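Ammonium transporter (Kuenenia stuttgartiensis, PDB 6EU6) probably senses extracellular ammonium as the membrane-embedded Amt-family module of an ammonium sensor histidine kinase. Local coordinates at residues A[236-248]-A[280-293]. Sequence-based numbering, arbitrary orientation.
Sequences GLVILNTNMAAAS and ITASSNMVTPVSAV
The flat amide of N241 is set edge-on into the turn before P289: V287 CG2 lies over one face, and the other looks back to the L237 carbonyl of its own helix. At the nitrogen edge, ND2 donates to S284 O, at 3.0 Å in the amide plane, and V287 O, where the bond is bent (136° at the hydrogen) and enters above the carbonyl plane. At the oxygen edge, OD1 sits over a face of the P289 ring, 3.1 Å from P289 CA. With CG anti to the carbonyl carbon (chi1 -71°), the side chain leans into this turn, and the two bonds fix how its amide is rotated.

L240 CD2 meets the proline rim, 4.0 Å from P289 CG; L237 CD1 comes obliquely over the face that OD1 sits on, near CD. Beyond, A245 CB presses on I280 CB at a tight 3.5 Å, while A245 CA makes a CH···O contact with A292 O. M244 CE and S248 OG reach V293 CG2.

Helix 289-312 starts alongside the N241 turn, about two turns into helix 234-261; the axes of 236-248 and 289-293 run 29° from parallel. From I280, ending helix 266-280, the chain to P289 folds against helix 234-261 through S284 and V287. Helix 206-226 adjoins V238 and T242, helix 322-340 backs V287, and L56 of a neighbouring subunit packs on M244 and S248.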
loop_
_atom_site.group_PDB
_atom_site.type_symbol
_atom_site.label_atom_id
_atom_site.label_comp_id
_atom_site.label_asym_id
_atom_site.label_seq_id
_atom_site.Cartn_x
_atom_site.Cartn_y
_atom_site.Cartn_z
ATOM N N GLY A 236 -9.145 -6.733 -16.670
ATOM C CA GLY A 236 -9.133 -5.289 -16.918
ATOM C C GLY A 236 -10.537 -4.687 -16.907
ATOM O O GLY A 236 -10.741 -3.564 -16.431
ATOM N N LEU A 237 -11.506 -5.453 -17.359
ATOM C CA LEU A 237 -12.886 -4.976 -17.401
ATOM C C LEU A 237 -13.398 -4.796 -15.994
ATOM O O LEU A 237 -14.031 -3.784 -15.705
ATOM C CB LEU A 237 -13.784 -5.955 -18.201
ATOM C CG LEU A 237 -15.312 -5.715 -18.184
ATOM C CD1 LEU A 237 -15.616 -4.369 -18.747
ATOM C CD2 LEU A 237 -15.983 -6.830 -19.000
ATOM N N VAL A 238 -13.161 -5.800 -15.137
ATOM C CA VAL A 238 -13.725 -5.771 -13.774
ATOM C C VAL A 238 -13.126 -4.563 -13.020
ATOM O O VAL A 238 -13.805 -3.835 -12.304
ATOM C CB VAL A 238 -13.374 -7.051 -13.048
ATOM C CG1 VAL A 238 -13.653 -6.913 -11.562
ATOM C CG2 VAL A 238 -14.198 -8.169 -13.672
ATOM N N ILE A 239 -11.805 -4.419 -13.153
ATOM C CA ILE A 239 -11.119 -3.314 -12.429
ATOM C C ILE A 239 -11.504 -1.938 -12.942
ATOM O O ILE A 239 -11.703 -1.028 -12.165
ATOM C CB ILE A 239 -9.624 -3.592 -12.451
ATOM C CG1 ILE A 239 -9.428 -4.744 -11.461
ATOM C CG2 ILE A 239 -8.832 -2.359 -12.039
ATOM C CD1 ILE A 239 -8.064 -5.270 -11.216
ATOM N N LEU A 240 -11.594 -1.802 -14.258
ATOM C CA LEU A 240 -12.075 -0.575 -14.866
ATOM C C LEU A 240 -13.491 -0.265 -14.407
ATOM O O LEU A 240 -13.774 0.841 -13.958
ATOM C CB LEU A 240 -12.007 -0.675 -16.394
ATOM C CG LEU A 240 -12.560 0.573 -17.120
ATOM C CD1 LEU A 240 -11.731 1.844 -16.776
ATOM C CD2 LEU A 240 -12.650 0.409 -18.637
ATOM N N ASN A 241 -14.377 -1.268 -14.376
ATOM C CA ASN A 241 -15.697 -0.987 -13.882
ATOM C C ASN A 241 -15.677 -0.592 -12.415
ATOM O O ASN A 241 -16.470 0.261 -11.983
ATOM C CB ASN A 241 -16.620 -2.207 -14.031
ATOM C CG ASN A 241 -17.000 -2.489 -15.452
ATOM O OD1 ASN A 241 -16.921 -1.622 -16.355
ATOM N ND2 ASN A 241 -17.407 -3.744 -15.685
ATOM N N THR A 242 -14.837 -1.246 -11.594
ATOM C CA THR A 242 -14.788 -0.873 -10.208
ATOM C C THR A 242 -14.391 0.614 -10.078
ATOM O O THR A 242 -14.970 1.345 -9.355
ATOM C CB THR A 242 -13.784 -1.801 -9.492
ATOM O OG1 THR A 242 -14.281 -3.141 -9.605
ATOM C CG2 THR A 242 -13.625 -1.429 -8.049
ATOM N N ASN A 243 -13.397 1.041 -10.859
ATOM C CA ASN A 243 -12.907 2.389 -10.805
ATOM C C ASN A 243 -13.974 3.377 -11.249
ATOM O O ASN A 243 -14.189 4.470 -10.648
ATOM C CB ASN A 243 -11.689 2.575 -11.670
ATOM C CG ASN A 243 -11.002 3.874 -11.355
ATOM O OD1 ASN A 243 -10.361 4.014 -10.317
ATOM N ND2 ASN A 243 -11.115 4.848 -12.274
ATOM N N MET A 244 -14.654 3.004 -12.308
ATOM C CA MET A 244 -15.631 3.923 -12.840
ATOM C C MET A 244 -16.823 4.076 -11.905
ATOM O O MET A 244 -17.394 5.159 -11.852
ATOM C CB MET A 244 -16.110 3.501 -14.262
ATOM C CG MET A 244 -15.010 3.415 -15.279
ATOM S SD MET A 244 -14.079 4.925 -15.390
ATOM C CE MET A 244 -15.325 6.154 -15.833
ATOM N N ALA A 245 -17.236 3.015 -11.193
ATOM C CA ALA A 245 -18.348 3.136 -10.257
ATOM C C ALA A 245 -17.945 4.110 -9.138
ATOM O O ALA A 245 -18.758 4.978 -8.776
ATOM C CB ALA A 245 -18.820 1.800 -9.652
ATOM N N ALA A 246 -16.732 3.960 -8.564
ATOM C CA ALA A 246 -16.246 4.855 -7.512
ATOM C C ALA A 246 -16.205 6.308 -8.009
ATOM O O ALA A 246 -16.683 7.257 -7.331
ATOM C CB ALA A 246 -14.877 4.457 -7.022
ATOM N N ALA A 247 -15.652 6.487 -9.187
ATOM C CA ALA A 247 -15.459 7.851 -9.679
ATOM C C ALA A 247 -16.828 8.510 -9.957
ATOM O O ALA A 247 -17.065 9.639 -9.567
ATOM C CB ALA A 247 -14.661 7.804 -10.936
ATOM N N SER A 248 -17.746 7.770 -10.541
ATOM C CA SER A 248 -19.086 8.317 -10.831
ATOM C C SER A 248 -19.827 8.564 -9.554
ATOM O O SER A 248 -20.547 9.536 -9.474
ATOM C CB SER A 248 -19.935 7.407 -11.762
ATOM O OG SER A 248 -19.037 6.982 -12.785
ATOM N N ILE A 280 -20.876 -1.850 -6.870
ATOM C CA ILE A 280 -20.304 -2.456 -8.065
ATOM C C ILE A 280 -19.708 -3.844 -7.796
ATOM O O ILE A 280 -19.540 -4.631 -8.702
ATOM C CB ILE A 280 -19.307 -1.529 -8.757
ATOM C CG1 ILE A 280 -19.134 -1.933 -10.188
ATOM C CG2 ILE A 280 -17.926 -1.583 -8.058
ATOM C CD1 ILE A 280 -20.362 -1.705 -11.041
ATOM N N THR A 281 -19.502 -4.159 -6.521
ATOM C CA THR A 281 -19.028 -5.450 -6.091
ATOM C C THR A 281 -19.996 -6.566 -6.477
ATOM O O THR A 281 -19.611 -7.761 -6.547
ATOM C CB THR A 281 -18.759 -5.412 -4.536
ATOM O OG1 THR A 281 -17.620 -4.537 -4.300
ATOM C CG2 THR A 281 -18.305 -6.609 -4.016
ATOM N N ALA A 282 -21.267 -6.229 -6.668
ATOM C CA ALA A 282 -22.271 -7.294 -7.010
ATOM C C ALA A 282 -22.133 -7.723 -8.453
ATOM O O ALA A 282 -22.542 -8.813 -8.794
ATOM C CB ALA A 282 -23.685 -6.787 -6.826
ATOM N N SER A 283 -21.637 -6.839 -9.314
ATOM C CA SER A 283 -21.840 -7.011 -10.724
ATOM C C SER A 283 -20.682 -6.635 -11.608
ATOM O O SER A 283 -20.812 -6.632 -12.833
ATOM C CB SER A 283 -23.049 -6.189 -11.152
ATOM O OG SER A 283 -22.758 -4.817 -11.020
ATOM N N SER A 284 -19.510 -6.374 -11.047
ATOM C CA SER A 284 -18.461 -5.758 -11.875
ATOM C C SER A 284 -17.981 -6.658 -13.015
ATOM O O SER A 284 -17.388 -6.157 -13.951
ATOM C CB SER A 284 -17.274 -5.292 -11.009
ATOM O OG SER A 284 -16.828 -6.399 -10.298
ATOM N N ASN A 285 -18.225 -7.980 -12.966
ATOM C CA ASN A 285 -17.808 -8.868 -14.046
ATOM C C ASN A 285 -18.837 -8.948 -15.184
ATOM O O ASN A 285 -18.546 -9.535 -16.232
ATOM C CB ASN A 285 -17.607 -10.274 -13.511
ATOM C CG ASN A 285 -18.914 -10.881 -12.945
ATOM O OD1 ASN A 285 -19.737 -10.208 -12.295
ATOM N ND2 ASN A 285 -19.098 -12.149 -13.183
ATOM N N MET A 286 -20.001 -8.346 -15.016
ATOM C CA MET A 286 -21.118 -8.596 -15.949
ATOM C C MET A 286 -21.751 -7.392 -16.521
ATOM O O MET A 286 -22.749 -7.512 -17.247
ATOM C CB MET A 286 -22.201 -9.506 -15.320
ATOM C CG MET A 286 -22.828 -9.082 -14.038
ATOM S SD MET A 286 -23.813 -10.372 -13.139
ATOM C CE MET A 286 -22.685 -11.648 -13.061
ATOM N N VAL A 287 -21.161 -6.237 -16.252
ATOM C CA VAL A 287 -21.692 -4.959 -16.747
ATOM C C VAL A 287 -20.635 -4.301 -17.610
ATOM O O VAL A 287 -19.476 -4.699 -17.583
ATOM C CB VAL A 287 -22.156 -4.008 -15.625
ATOM C CG1 VAL A 287 -23.144 -4.710 -14.718
ATOM C CG2 VAL A 287 -20.990 -3.447 -14.770
ATOM N N THR A 288 -21.069 -3.342 -18.410
ATOM C CA THR A 288 -20.198 -2.504 -19.243
ATOM C C THR A 288 -19.715 -1.287 -18.415
ATOM O O THR A 288 -20.347 -0.898 -17.426
ATOM C CB THR A 288 -20.980 -1.945 -20.500
ATOM O OG1 THR A 288 -22.065 -1.110 -20.056
ATOM C CG2 THR A 288 -21.522 -3.059 -21.425
ATOM N N PRO A 289 -18.647 -0.631 -18.855
ATOM C CA PRO A 289 -18.214 0.525 -18.101
ATOM C C PRO A 289 -19.271 1.626 -17.990
ATOM O O PRO A 289 -19.380 2.234 -16.914
ATOM C CB PRO A 289 -17.002 1.015 -18.881
ATOM C CG PRO A 289 -16.473 -0.197 -19.545
ATOM C CD PRO A 289 -17.696 -1.000 -19.914
ATOM N N VAL A 290 -20.095 1.842 -19.046
ATOM C CA VAL A 290 -21.148 2.812 -18.919
ATOM C C VAL A 290 -22.194 2.413 -17.893
ATOM O O VAL A 290 -22.643 3.265 -17.146
ATOM C CB VAL A 290 -21.799 3.238 -20.291
ATOM C CG1 VAL A 290 -23.016 4.124 -20.078
ATOM C CG2 VAL A 290 -20.793 4.060 -21.085
ATOM N N SER A 291 -22.557 1.147 -17.791
ATOM C CA SER A 291 -23.493 0.766 -16.733
ATOM C C SER A 291 -22.867 0.928 -15.324
ATOM O O SER A 291 -23.585 1.183 -14.307
ATOM C CB SER A 291 -23.907 -0.669 -16.891
ATOM O OG SER A 291 -24.448 -0.937 -18.147
ATOM N N ALA A 292 -21.556 0.701 -15.240
ATOM C CA ALA A 292 -20.803 0.900 -13.934
ATOM C C ALA A 292 -20.914 2.359 -13.549
ATOM O O ALA A 292 -21.123 2.671 -12.391
ATOM C CB ALA A 292 -19.376 0.438 -14.061
ATOM N N VAL A 293 -20.789 3.274 -14.528
ATOM C CA VAL A 293 -20.990 4.690 -14.289
ATOM C C VAL A 293 -22.438 4.984 -13.763
ATOM O O VAL A 293 -22.646 5.704 -12.766
ATOM C CB VAL A 293 -20.658 5.480 -15.543
ATOM C CG1 VAL A 293 -21.194 6.907 -15.414
ATOM C CG2 VAL A 293 -19.191 5.500 -15.807
#